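Local coordinates for protein lantibiotic dehydratase (Microbispora corallina, PDB 5EHK) that probably dehydrates serine and threonine residues of the NAI-107 precursor peptide, drawing on glutamyl-tRNA to glutamylate the side chains before elimination, at residues A[6-11]-A[788-793]; A[153-158]-A[375-380]; A[194-199]-A[248-253]; A[227-232]-A[278-283]. All coordinates share one frame; numbering follows the deposited sequence.

The four contacts fall into two pairs. Contacts 1 and 2, centres about 15 Å apart, meet where strand 6-17 runs beside strand 147-155, with D10 probably bonded to F154 through the backbone. Contacts 3 and 4, also about 15 Å apart, meet where strands 195-198 and 281-283 are neighbours. The pairs are separate: contacts 1 and 3 have centres about 42 Å apart. Contact 1 is buried, while the others are partly buried. Contacts 1 to 3 are backbone pairings, antiparallel in 1 and 3, parallel in 2. Charged side chains dress contacts 1 and 2, aliphatic ones contact 3, and contact 4 has side-chain packing without a cross-segment hydrogen bond.

Contact 1: A[6-11]-A[788-793]; sequences FRAWDV and VPLERR
W9 lays one face of its indole over P789, whose CB sits 3.8 Å from the centroid of the five-membered ring, a CH-pi contact 20° off the normal. At the ring edge NE1 gives a hydrogen bond to E791 OE2 (3.0 Å), meeting the carboxylate from above its plane. E791 gets there with CG beside the backbone N (chi1 -54°) and the rest of the chain extended. The side chains of R793 and R7 cross at about a right angle, their guanidinium planes 54° apart, and R793 sets one face of its guanidinium against R7 CB. R793 NH2 bonds to F6 O (3.1 Å), and the same NH2 also forms a salt bridge with E387 of helix 380-395. How closely NH1 of R793 comes over the R7 guanidinium is doubtful at this resolution.

Beneath these groups the strands run antiparallel. R7 and E791 form a hydrogen-bonded pair, R7 N to E791 O at 3.1 Å and E791 N to R7 O at 3.0 Å. A8 CB packs on L790 CG at 4.0 Å on the other face. The chemistry implies that an indole N-H pins the E791 carboxylate beside the sheet, and that the two arginine charges are probably eased by the acidic E387.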
loop_
_atom_site.group_PDB
_atom_site.type_symbol
_atom_site.label_atom_id
_atom_site.label_comp_id
_atom_site.label_asym_id
_atom_site.label_seq_id
_atom_site.Cartn_x
_atom_site.Cartn_y
_atom_site.Cartn_z
ATOM N N PHE A 6 30.238 -20.743 -4.925
ATOM C CA PHE A 6 30.864 -20.352 -3.663
ATOM C C PHE A 6 31.938 -21.369 -3.261
ATOM O O PHE A 6 31.784 -22.572 -3.511
ATOM C CB PHE A 6 29.830 -20.208 -2.532
ATOM C CG PHE A 6 28.718 -19.257 -2.849
ATOM C CD1 PHE A 6 28.951 -17.891 -2.912
ATOM C CD2 PHE A 6 27.442 -19.732 -3.098
ATOM C CE1 PHE A 6 27.936 -17.016 -3.213
ATOM C CE2 PHE A 6 26.419 -18.873 -3.402
ATOM C CZ PHE A 6 26.667 -17.500 -3.464
ATOM N N ARG A 7 33.023 -20.870 -2.665
ATOM C CA ARG A 7 34.063 -21.701 -2.075
ATOM C C ARG A 7 34.136 -21.330 -0.596
ATOM O O ARG A 7 34.270 -20.160 -0.269
ATOM C CB ARG A 7 35.412 -21.383 -2.735
ATOM C CG ARG A 7 36.636 -22.080 -2.103
ATOM C CD ARG A 7 37.987 -21.457 -2.559
ATOM N NE ARG A 7 38.154 -21.413 -4.013
ATOM C CZ ARG A 7 38.721 -22.374 -4.737
ATOM N NH1 ARG A 7 39.175 -23.467 -4.136
ATOM N NH2 ARG A 7 38.809 -22.251 -6.063
ATOM N N ALA A 8 34.062 -22.314 0.298
ATOM C CA ALA A 8 34.201 -22.051 1.737
ATOM C C ALA A 8 35.653 -21.784 2.129
ATOM O O ALA A 8 36.589 -22.175 1.422
ATOM C CB ALA A 8 33.637 -23.204 2.562
ATOM N N TRP A 9 35.833 -21.087 3.243
ATOM C CA TRP A 9 37.154 -20.843 3.831
ATOM C C TRP A 9 37.770 -22.133 4.347
ATOM O O TRP A 9 37.056 -23.097 4.601
ATOM C CB TRP A 9 37.027 -19.894 5.017
ATOM C CG TRP A 9 36.939 -18.449 4.696
ATOM C CD1 TRP A 9 36.804 -17.873 3.462
ATOM C CD2 TRP A 9 36.990 -17.379 5.636
ATOM N NE1 TRP A 9 36.782 -16.500 3.584
ATOM C CE2 TRP A 9 36.880 -16.176 4.913
ATOM C CE3 TRP A 9 37.129 -17.324 7.019
ATOM C CZ2 TRP A 9 36.900 -14.936 5.526
ATOM C CZ3 TRP A 9 37.150 -16.094 7.629
ATOM C CH2 TRP A 9 37.036 -14.912 6.883
ATOM N N ASP A 10 39.084 -22.145 4.550
ATOM C CA ASP A 10 39.718 -23.324 5.133
ATOM C C ASP A 10 39.292 -23.475 6.581
ATOM O O ASP A 10 38.955 -24.577 7.013
ATOM C CB ASP A 10 41.245 -23.207 5.135
ATOM C CG ASP A 10 41.856 -23.345 3.763
ATOM O OD1 ASP A 10 41.174 -23.843 2.844
ATOM O OD2 ASP A 10 43.046 -22.991 3.627
ATOM N N VAL A 11 39.311 -22.370 7.330
ATOM C CA VAL A 11 38.971 -22.410 8.750
ATOM C C VAL A 11 37.543 -21.974 8.949
ATOM O O VAL A 11 36.951 -21.354 8.057
ATOM C CB VAL A 11 39.871 -21.508 9.602
ATOM C CG1 VAL A 11 41.323 -21.900 9.423
ATOM C CG2 VAL A 11 39.657 -20.050 9.236
ATOM N N VAL A 788 30.527 -21.265 8.907
ATOM C CA VAL A 788 31.437 -21.368 7.788
ATOM C C VAL A 788 31.244 -20.252 6.783
ATOM O O VAL A 788 30.210 -20.158 6.171
ATOM C CB VAL A 788 31.335 -22.780 7.135
ATOM C CG1 VAL A 788 30.006 -23.430 7.441
ATOM C CG2 VAL A 788 31.658 -22.750 5.631
ATOM N N PRO A 789 32.247 -19.374 6.649
ATOM C CA PRO A 789 32.247 -18.303 5.641
ATOM C C PRO A 789 32.451 -18.871 4.245
ATOM O O PRO A 789 33.034 -19.930 4.112
ATOM C CB PRO A 789 33.455 -17.445 6.033
ATOM C CG PRO A 789 33.692 -17.780 7.496
ATOM C CD PRO A 789 33.334 -19.223 7.630
ATOM N N LEU A 790 31.972 -18.174 3.224
ATOM C CA LEU A 790 32.136 -18.574 1.831
ATOM C C LEU A 790 32.306 -17.304 0.999
ATOM O O LEU A 790 31.736 -16.265 1.346
ATOM C CB LEU A 790 30.921 -19.374 1.338
ATOM C CG LEU A 790 30.596 -20.708 2.037
ATOM C CD1 LEU A 790 29.598 -20.484 3.135
ATOM C CD2 LEU A 790 30.090 -21.806 1.087
ATOM N N GLU A 791 33.114 -17.366 -0.061
ATOM C CA GLU A 791 33.322 -16.215 -0.941
ATOM C C GLU A 791 32.954 -16.595 -2.354
ATOM O O GLU A 791 32.954 -17.778 -2.693
ATOM C CB GLU A 791 34.778 -15.749 -0.934
ATOM C CG GLU A 791 35.352 -15.450 0.437
ATOM C CD GLU A 791 36.813 -14.991 0.380
ATOM O OE1 GLU A 791 37.415 -15.022 -0.723
ATOM O OE2 GLU A 791 37.337 -14.552 1.433
ATOM N N ARG A 792 32.653 -15.604 -3.189
ATOM C CA ARG A 792 32.473 -15.882 -4.602
ATOM C C ARG A 792 33.744 -16.563 -5.121
ATOM O O ARG A 792 34.848 -16.047 -4.924
ATOM C CB ARG A 792 32.209 -14.591 -5.354
ATOM C CG ARG A 792 31.822 -14.795 -6.814
ATOM C CD ARG A 792 31.534 -13.461 -7.538
ATOM N NE ARG A 792 32.606 -12.480 -7.361
ATOM C CZ ARG A 792 32.481 -11.356 -6.667
ATOM N NH1 ARG A 792 31.322 -11.055 -6.103
ATOM N NH2 ARG A 792 33.511 -10.526 -6.550
ATOM N N ARG A 793 33.590 -17.732 -5.745
ATOM C CA ARG A 793 34.729 -18.520 -6.257
ATOM C C ARG A 793 35.495 -17.742 -7.338
ATOM O O ARG A 793 36.684 -17.489 -7.186
ATOM C CB ARG A 793 34.256 -19.906 -6.768
ATOM C CG ARG A 793 35.369 -20.919 -7.105
ATOM C CD ARG A 793 34.827 -22.330 -7.435
ATOM N NE ARG A 793 34.245 -22.973 -6.258
ATOM C CZ ARG A 793 34.933 -23.689 -5.372
ATOM N NH1 ARG A 793 36.235 -23.871 -5.530
ATOM N NH2 ARG A 793 34.328 -24.211 -4.311
#

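Contact 2: A[153-158]-A[375-380]; sequences RFDTSA and EVRLPE
Parallel strands meet here, R153 beside R377 and F154 beside L378, with axes 4.5 Å apart at closest and 42° between their directions. Residue 153 sits astride the partner strand: R153 N bonds to V376 O at 3.2 Å, and R153 O takes the N-H of L378 at 3.0 Å. The next bond, D155 N to L378 O (2.8 Å), is more bent than the one from L378 N, with an N-H...O angle of 145°.

From D155 the chain turns over the end of the other strand, and A158 CB packs on P379 CD at 4.1 Å. It then enters strand 159-162, which pairs antiparallel with the opposite edge of strand 366-379, R377 bonding through its backbone to K159. Strand 366-379 is thereby a central strand flanked by two stretches of one chain, and P379, at the N-cap position, hands it on to helix 380-395.

R153 and R377 lie side by side on one face, pointing the same way. The R377 guanidinium lies between two acids: its NE forms a salt bridge with E375 OE2 at 3.1 Å in the guanidinium plane, while NH1 faces D155 OD2 across a long 3.7 Å ion pair. D155 swings its carboxylate there with CG anti to the backbone N (chi1 -157°), and S157 OG bonds to the same OD2 from above the carboxylate plane. On the other face F154 CD1 touches L378 CB at 4.0 Å, the side chains crossing at a slant, and F12 of strand 6-17 meets the F154 ring edge-to-face.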
loop_
_atom_site.group_PDB
_atom_site.type_symbol
_atom_site.label_atom_id
_atom_site.label_comp_id
_atom_site.label_asym_id
_atom_site.label_seq_id
_atom_site.Cartn_x
_atom_site.Cartn_y
_atom_site.Cartn_z
ATOM N N ARG A 153 38.688 -26.642 11.248
ATOM C CA ARG A 153 39.312 -26.608 9.938
ATOM C C ARG A 153 38.773 -27.700 9.051
ATOM O O ARG A 153 38.381 -28.762 9.520
ATOM C CB ARG A 153 40.816 -26.790 10.115
ATOM C CG ARG A 153 41.629 -26.824 8.840
ATOM C CD ARG A 153 43.075 -27.010 9.197
ATOM N NE ARG A 153 43.482 -25.871 10.010
ATOM C CZ ARG A 153 43.943 -24.726 9.521
ATOM N NH1 ARG A 153 44.082 -24.564 8.207
ATOM N NH2 ARG A 153 44.276 -23.747 10.354
ATOM N N PHE A 154 38.762 -27.437 7.756
ATOM C CA PHE A 154 38.494 -28.485 6.803
ATOM C C PHE A 154 39.808 -29.182 6.502
ATOM O O PHE A 154 40.867 -28.551 6.403
ATOM C CB PHE A 154 37.872 -27.934 5.534
ATOM C CG PHE A 154 36.453 -27.482 5.710
ATOM C CD1 PHE A 154 35.450 -28.401 5.989
ATOM C CD2 PHE A 154 36.114 -26.135 5.571
ATOM C CE1 PHE A 154 34.141 -27.985 6.144
ATOM C CE2 PHE A 154 34.801 -25.714 5.719
ATOM C CZ PHE A 154 33.813 -26.639 6.002
ATOM N N ASP A 155 39.723 -30.495 6.365
ATOM C CA ASP A 155 40.889 -31.347 6.315
ATOM C C ASP A 155 40.558 -32.526 5.421
ATOM O O ASP A 155 39.550 -32.504 4.695
ATOM C CB ASP A 155 41.191 -31.831 7.733
ATOM C CG ASP A 155 42.629 -32.237 7.917
ATOM O OD1 ASP A 155 43.447 -31.850 7.060
ATOM O OD2 ASP A 155 42.939 -32.909 8.932
ATOM N N THR A 156 41.389 -33.564 5.470
ATOM C CA THR A 156 41.073 -34.793 4.758
ATOM C C THR A 156 40.638 -35.841 5.770
ATOM O O THR A 156 40.100 -36.884 5.411
ATOM C CB THR A 156 42.262 -35.272 3.887
ATOM O OG1 THR A 156 43.464 -35.248 4.666
ATOM C CG2 THR A 156 42.449 -34.341 2.683
ATOM N N SER A 157 40.780 -35.504 7.046
ATOM C CA SER A 157 40.456 -36.437 8.118
ATOM C C SER A 157 39.602 -35.816 9.223
ATOM O O SER A 157 40.006 -34.831 9.853
ATOM C CB SER A 157 41.747 -37.010 8.709
ATOM O OG SER A 157 42.580 -35.975 9.214
ATOM N N ALA A 158 38.442 -36.413 9.479
ATOM C CA ALA A 158 37.566 -35.960 10.557
ATOM C C ALA A 158 38.269 -36.065 11.900
ATOM O O ALA A 158 39.113 -36.939 12.088
ATOM C CB ALA A 158 36.286 -36.766 10.580
ATOM N N GLU A 375 38.723 -29.428 19.696
ATOM C CA GLU A 375 39.300 -29.404 18.379
ATOM C C GLU A 375 38.324 -30.069 17.432
ATOM O O GLU A 375 37.819 -31.152 17.701
ATOM C CB GLU A 375 40.669 -30.077 18.378
ATOM C CG GLU A 375 41.407 -29.951 17.060
ATOM C CD GLU A 375 42.787 -30.594 17.100
ATOM O OE1 GLU A 375 43.110 -31.278 18.108
ATOM O OE2 GLU A 375 43.529 -30.435 16.102
ATOM N N VAL A 376 38.001 -29.371 16.355
ATOM C CA VAL A 376 37.092 -29.911 15.371
ATOM C C VAL A 376 37.696 -29.857 13.987
ATOM O O VAL A 376 38.206 -28.820 13.554
ATOM C CB VAL A 376 35.745 -29.184 15.374
ATOM C CG1 VAL A 376 34.906 -29.651 14.196
ATOM C CG2 VAL A 376 35.004 -29.447 16.675
ATOM N N ARG A 377 37.665 -30.991 13.303
ATOM C CA ARG A 377 38.086 -31.022 11.920
ATOM C C ARG A 377 37.052 -31.748 11.104
ATOM O O ARG A 377 36.475 -32.731 11.552
ATOM C CB ARG A 377 39.458 -31.674 11.771
ATOM C CG ARG A 377 40.583 -30.749 12.162
ATOM C CD ARG A 377 41.862 -31.505 12.382
ATOM N NE ARG A 377 42.831 -30.679 13.090
ATOM C CZ ARG A 377 43.817 -30.023 12.494
ATOM N NH1 ARG A 377 43.968 -30.110 11.178
ATOM N NH2 ARG A 377 44.651 -29.290 13.217
ATOM N N LEU A 378 36.802 -31.252 9.905
ATOM C CA LEU A 378 35.803 -31.878 9.071
ATOM C C LEU A 378 36.421 -32.123 7.706
ATOM O O LEU A 378 37.208 -31.317 7.223
ATOM C CB LEU A 378 34.570 -30.980 8.955
ATOM C CG LEU A 378 33.848 -30.510 10.216
ATOM C CD1 LEU A 378 32.815 -29.469 9.815
ATOM C CD2 LEU A 378 33.163 -31.671 10.944
ATOM N N PRO A 379 36.087 -33.263 7.092
ATOM C CA PRO A 379 36.661 -33.644 5.804
ATOM C C PRO A 379 36.130 -32.753 4.706
ATOM O O PRO A 379 35.153 -32.040 4.909
ATOM C CB PRO A 379 36.129 -35.058 5.602
ATOM C CG PRO A 379 34.839 -35.073 6.326
ATOM C CD PRO A 379 35.123 -34.268 7.573
ATOM N N GLU A 380 36.751 -32.835 3.542
ATOM C CA GLU A 380 36.351 -32.045 2.399
ATOM C C GLU A 380 34.949 -32.359 1.860
ATOM O O GLU A 380 34.339 -31.524 1.201
ATOM C CB GLU A 380 37.391 -32.212 1.285
ATOM C CG GLU A 380 38.748 -31.650 1.621
ATOM C CD GLU A 380 38.720 -30.139 1.780
ATOM O OE1 GLU A 380 37.902 -29.490 1.069
ATOM O OE2 GLU A 380 39.504 -29.612 2.616
#

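Contact 3: A[194-199]-A[248-253]; sequences VTVQAH and VLAGRL
V248 and V196 form the hydrogen-bonded pair that starts the contact. V248 N reaches V196 O at 3.0 Å, and V196 N answers to V248 O at 2.8 Å, so each valine is gripped twice through its backbone while both side chains project from the same face of the sheet. The next residue, L249, faces T195 as a non-hydrogen-bonded pair whose side chains diverge. With CG anti to its own N (chi1 -180°), L249 carries CD1 back to within 3.4 Å of V194 O. That carbonyl already has a partner, since A250 N bonds to it at 3.0 Å, nearly straight at 167° and in the carbonyl plane.

L249 is the N-cap residue, so A250 opens helix 250-260. Its methyl turns toward the strand and rests 3.9 Å from V196 CG1. One turn on, L253 N is bonded to L249 O, and its side chain comes across V196 at about a right angle, L253 CD2 to V196 CG2 at 3.8 Å. The two methyls of V196 are thus divided between A250 and L253, and the strand is pinned to the first turn of the helix.

Strand 195-198 is the middle of a three-stranded antiparallel sheet whose other neighbour is 281-283. A short strand running straight into a helix, added to such a sheet, is consistent with a winged-helix domain like the peptide-binding element of related lantibiotic dehydratases.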
loop_
_atom_site.group_PDB
_atom_site.type_symbol
_atom_site.label_atom_id
_atom_site.label_comp_id
_atom_site.label_asym_id
_atom_site.label_seq_id
_atom_site.Cartn_x
_atom_site.Cartn_y
_atom_site.Cartn_z
ATOM N N VAL A 194 44.601 14.422 25.705
ATOM C CA VAL A 194 44.087 13.591 24.622
ATOM C C VAL A 194 43.733 14.408 23.371
ATOM O O VAL A 194 43.707 15.649 23.398
ATOM C CB VAL A 194 42.826 12.846 25.070
ATOM C CG1 VAL A 194 43.069 12.156 26.410
ATOM C CG2 VAL A 194 41.667 13.823 25.184
ATOM N N THR A 195 43.433 13.703 22.284
ATOM C CA THR A 195 42.973 14.334 21.053
ATOM C C THR A 195 41.437 14.427 20.989
ATOM O O THR A 195 40.732 13.606 21.581
ATOM C CB THR A 195 43.491 13.563 19.826
ATOM O OG1 THR A 195 43.102 12.186 19.907
ATOM C CG2 THR A 195 45.008 13.656 19.736
ATOM N N VAL A 196 40.917 15.432 20.284
ATOM C CA VAL A 196 39.464 15.542 20.061
ATOM C C VAL A 196 39.173 15.714 18.565
ATOM O O VAL A 196 40.050 16.155 17.798
ATOM C CB VAL A 196 38.819 16.717 20.831
ATOM C CG1 VAL A 196 38.968 16.514 22.322
ATOM C CG2 VAL A 196 39.438 18.029 20.414
ATOM N N GLN A 197 37.960 15.351 18.150
ATOM C CA GLN A 197 37.536 15.571 16.768
ATOM C C GLN A 197 36.054 15.838 16.675
ATOM O O GLN A 197 35.290 15.462 17.575
ATOM C CB GLN A 197 37.883 14.398 15.869
ATOM C CG GLN A 197 36.926 13.229 15.945
ATOM C CD GLN A 197 37.466 12.014 15.211
ATOM O OE1 GLN A 197 38.079 11.134 15.805
ATOM N NE2 GLN A 197 37.242 11.965 13.912
ATOM N N ALA A 198 35.639 16.498 15.593
ATOM C CA ALA A 198 34.218 16.776 15.399
ATOM C C ALA A 198 33.462 15.488 15.127
ATOM O O ALA A 198 33.912 14.640 14.360
ATOM C CB ALA A 198 34.003 17.754 14.281
ATOM N N HIS A 199 32.333 15.326 15.800
ATOM C CA HIS A 199 31.427 14.214 15.556
ATOM C C HIS A 199 31.134 14.202 14.057
ATOM O O HIS A 199 30.903 15.250 13.459
ATOM C CB HIS A 199 30.135 14.436 16.340
ATOM C CG HIS A 199 29.244 13.233 16.400
ATOM N ND1 HIS A 199 28.634 12.694 15.286
ATOM C CD2 HIS A 199 28.819 12.498 17.450
ATOM C CE1 HIS A 199 27.900 11.658 15.646
ATOM N NE2 HIS A 199 27.991 11.521 16.955
ATOM N N VAL A 248 42.741 16.111 16.481
ATOM C CA VAL A 248 43.786 17.083 16.804
ATOM C C VAL A 248 43.953 17.134 18.313
ATOM O O VAL A 248 42.974 16.961 19.050
ATOM C CB VAL A 248 43.413 18.506 16.285
ATOM C CG1 VAL A 248 42.346 19.172 17.161
ATOM C CG2 VAL A 248 44.629 19.386 16.205
ATOM N N LEU A 249 45.181 17.365 18.780
ATOM C CA LEU A 249 45.445 17.447 20.220
ATOM C C LEU A 249 44.664 18.596 20.877
ATOM O O LEU A 249 44.754 19.738 20.427
ATOM C CB LEU A 249 46.946 17.574 20.482
ATOM C CG LEU A 249 47.384 17.667 21.949
ATOM C CD1 LEU A 249 46.897 16.474 22.756
ATOM C CD2 LEU A 249 48.902 17.762 22.023
ATOM N N ALA A 250 43.892 18.296 21.925
ATOM C CA ALA A 250 42.933 19.267 22.469
ATOM C C ALA A 250 43.594 20.520 23.012
ATOM O O ALA A 250 43.064 21.617 22.875
ATOM C CB ALA A 250 42.069 18.635 23.529
ATOM N N GLY A 251 44.764 20.352 23.618
ATOM C CA GLY A 251 45.498 21.476 24.174
ATOM C C GLY A 251 45.932 22.463 23.108
ATOM O O GLY A 251 45.573 23.630 23.187
ATOM N N ARG A 252 46.654 21.988 22.092
ATOM C CA ARG A 252 47.076 22.834 20.975
ATOM C C ARG A 252 45.861 23.498 20.316
ATOM O O ARG A 252 45.933 24.646 19.866
ATOM C CB ARG A 252 47.857 22.015 19.934
ATOM C CG ARG A 252 49.124 21.356 20.473
ATOM C CD ARG A 252 49.834 20.441 19.471
ATOM N NE ARG A 252 51.126 19.993 20.006
ATOM C CZ ARG A 252 52.081 19.382 19.299
ATOM N NH1 ARG A 252 51.904 19.131 18.005
ATOM N NH2 ARG A 252 53.223 19.021 19.884
ATOM N N LEU A 253 44.741 22.782 20.286
ATOM C CA LEU A 253 43.504 23.314 19.725
ATOM C C LEU A 253 42.985 24.485 20.551
ATOM O O LEU A 253 42.652 25.540 20.010
ATOM C CB LEU A 253 42.432 22.223 19.633
ATOM C CG LEU A 253 41.064 22.711 19.146
ATOM C CD1 LEU A 253 41.084 22.944 17.673
ATOM C CD2 LEU A 253 39.954 21.720 19.489
#

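Contact 4: A[227-232]-A[278-283]; sequences STVSAR and QELLIT
V229, Q278 and A231 account for most of the buried surface, and with L280 they make the whole contact. V229 and A231 point their side chains the same way, toward the end of helix 267-278, because alternate residues of a strand face alike. V229 turns CG1 anti to its backbone N (chi1 159°), which takes that methyl to L280 CD2 at 3.9 Å. Its other methyl, CG2, lies 3.8 Å from the backbone oxygen Q278 O.

Q278 stretches its chain beyond CG and crosses V229 at about a right angle. Its amide end lies over both small side chains: OE1 is 3.9 Å from V229 CG1 and 4.0 Å from A231 CB. These are contacts to carbon, no hydrogen bond joins the segments, and at this resolution the O and N of the amide could be exchanged. A231 completes the patch with CB against L280 CD1 at 3.8 Å. The two methyls of L280 are shared out on this face, CD2 to V229 and CD1 to A231, while the chain reaches them through E279, which has left the helix with positive phi.

S230 points away from the contact, and its OG is hydrogen-bonded to R208 and to D833 of the second subunit. V229 and A231 hold strand 228-232 to 208-212 by backbone bonds with L211 and I209. An edge strand set against the tail of a helix in this way is consistent with the winged-helix peptide-recognition element of related dehydratases such as NisB, where the leader peptide lies between such a strand and helix; here that role is inferred.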
loop_
_atom_site.group_PDB
_atom_site.type_symbol
_atom_site.label_atom_id
_atom_site.label_comp_id
_atom_site.label_asym_id
_atom_site.label_seq_id
_atom_site.Cartn_x
_atom_site.Cartn_y
_atom_site.Cartn_z
ATOM N N SER A 227 17.934 12.498 22.980
ATOM C CA SER A 227 17.063 12.538 21.806
ATOM C C SER A 227 17.659 13.349 20.648
ATOM O O SER A 227 17.792 12.850 19.525
ATOM C CB SER A 227 15.700 13.123 22.185
ATOM O OG SER A 227 14.903 13.362 21.033
ATOM N N THR A 228 18.012 14.601 20.927
ATOM C CA THR A 228 18.603 15.490 19.926
ATOM C C THR A 228 19.335 16.658 20.593
ATOM O O THR A 228 18.928 17.136 21.655
ATOM C CB THR A 228 17.555 15.997 18.905
ATOM O OG1 THR A 228 18.075 17.140 18.221
ATOM C CG2 THR A 228 16.276 16.411 19.601
ATOM N N VAL A 229 20.443 17.082 19.992
ATOM C CA VAL A 229 21.219 18.195 20.525
ATOM C C VAL A 229 21.249 19.368 19.550
ATOM O O VAL A 229 21.673 19.210 18.405
ATOM C CB VAL A 229 22.651 17.760 20.855
ATOM C CG1 VAL A 229 23.590 18.973 20.905
ATOM C CG2 VAL A 229 22.668 16.996 22.169
ATOM N N SER A 230 20.808 20.539 20.005
ATOM C CA SER A 230 20.795 21.743 19.166
ATOM C C SER A 230 21.583 22.858 19.812
ATOM O O SER A 230 21.093 23.491 20.745
ATOM C CB SER A 230 19.361 22.227 18.946
ATOM O OG SER A 230 19.315 23.303 18.022
ATOM N N ALA A 231 22.799 23.101 19.327
ATOM C CA ALA A 231 23.639 24.164 19.877
ATOM C C ALA A 231 23.685 25.362 18.928
ATOM O O ALA A 231 23.610 25.184 17.718
ATOM C CB ALA A 231 25.037 23.640 20.122
ATOM N N ARG A 232 23.798 26.579 19.459
ATOM C CA ARG A 232 24.004 27.738 18.593
ATOM C C ARG A 232 25.424 27.725 18.017
ATOM O O ARG A 232 26.400 27.500 18.735
ATOM C CB ARG A 232 23.757 29.054 19.329
ATOM C CG ARG A 232 23.970 30.291 18.446
ATOM C CD ARG A 232 23.793 31.606 19.197
ATOM N NE ARG A 232 22.496 31.691 19.879
ATOM C CZ ARG A 232 21.381 32.208 19.352
ATOM N NH1 ARG A 232 21.381 32.703 18.116
ATOM N NH2 ARG A 232 20.261 32.237 20.071
ATOM N N GLN A 278 28.365 17.431 25.103
ATOM C CA GLN A 278 27.147 17.398 24.307
ATOM C C GLN A 278 27.327 16.454 23.147
ATOM O O GLN A 278 26.411 16.251 22.346
ATOM C CB GLN A 278 26.823 18.768 23.722
ATOM C CG GLN A 278 26.661 19.909 24.698
ATOM C CD GLN A 278 26.358 21.216 23.968
ATOM O OE1 GLN A 278 25.243 21.420 23.485
ATOM N NE2 GLN A 278 27.366 22.085 23.847
ATOM N N GLU A 279 28.518 15.886 23.069
ATOM C CA GLU A 279 28.890 15.013 21.973
ATOM C C GLU A 279 28.991 15.743 20.642
ATOM O O GLU A 279 28.806 15.139 19.601
ATOM C CB GLU A 279 27.948 13.816 21.876
ATOM C CG GLU A 279 28.375 12.682 22.773
ATOM C CD GLU A 279 27.487 11.480 22.646
ATOM O OE1 GLU A 279 26.297 11.668 22.326
ATOM O OE2 GLU A 279 27.976 10.355 22.878
ATOM N N LEU A 280 29.253 17.048 20.685
ATOM C CA LEU A 280 29.622 17.788 19.486
ATOM C C LEU A 280 31.083 17.452 19.191
ATOM O O LEU A 280 31.550 17.580 18.060
ATOM C CB LEU A 280 29.481 19.295 19.704
ATOM C CG LEU A 280 28.085 19.880 19.928
ATOM C CD1 LEU A 280 28.080 21.359 19.635
ATOM C CD2 LEU A 280 27.074 19.176 19.078
ATOM N N LEU A 281 31.811 17.049 20.228
ATOM C CA LEU A 281 33.163 16.535 20.060
ATOM C C LEU A 281 33.256 15.121 20.596
ATOM O O LEU A 281 32.423 14.698 21.393
ATOM C CB LEU A 281 34.203 17.415 20.740
ATOM C CG LEU A 281 34.510 18.749 20.078
ATOM C CD1 LEU A 281 35.273 19.640 21.047
ATOM C CD2 LEU A 281 35.313 18.511 18.818
ATOM N N ILE A 282 34.244 14.382 20.109
ATOM C CA ILE A 282 34.504 13.024 20.554
ATOM C C ILE A 282 35.952 12.957 21.003
ATOM O O ILE A 282 36.854 13.211 20.192
ATOM C CB ILE A 282 34.318 12.028 19.412
ATOM C CG1 ILE A 282 32.859 12.026 18.942
ATOM C CG2 ILE A 282 34.762 10.650 19.854
ATOM C CD1 ILE A 282 32.571 11.090 17.780
ATOM N N THR A 283 36.179 12.644 22.283
ATOM C CA THR A 283 37.549 12.588 22.816
ATOM C C THR A 283 38.150 11.234 22.497
ATOM O O THR A 283 37.411 10.272 22.284
ATOM C CB THR A 283 37.627 12.858 24.347
ATOM O OG1 THR A 283 37.108 11.734 25.071
ATOM C CG2 THR A 283 36.819 14.085 24.715
#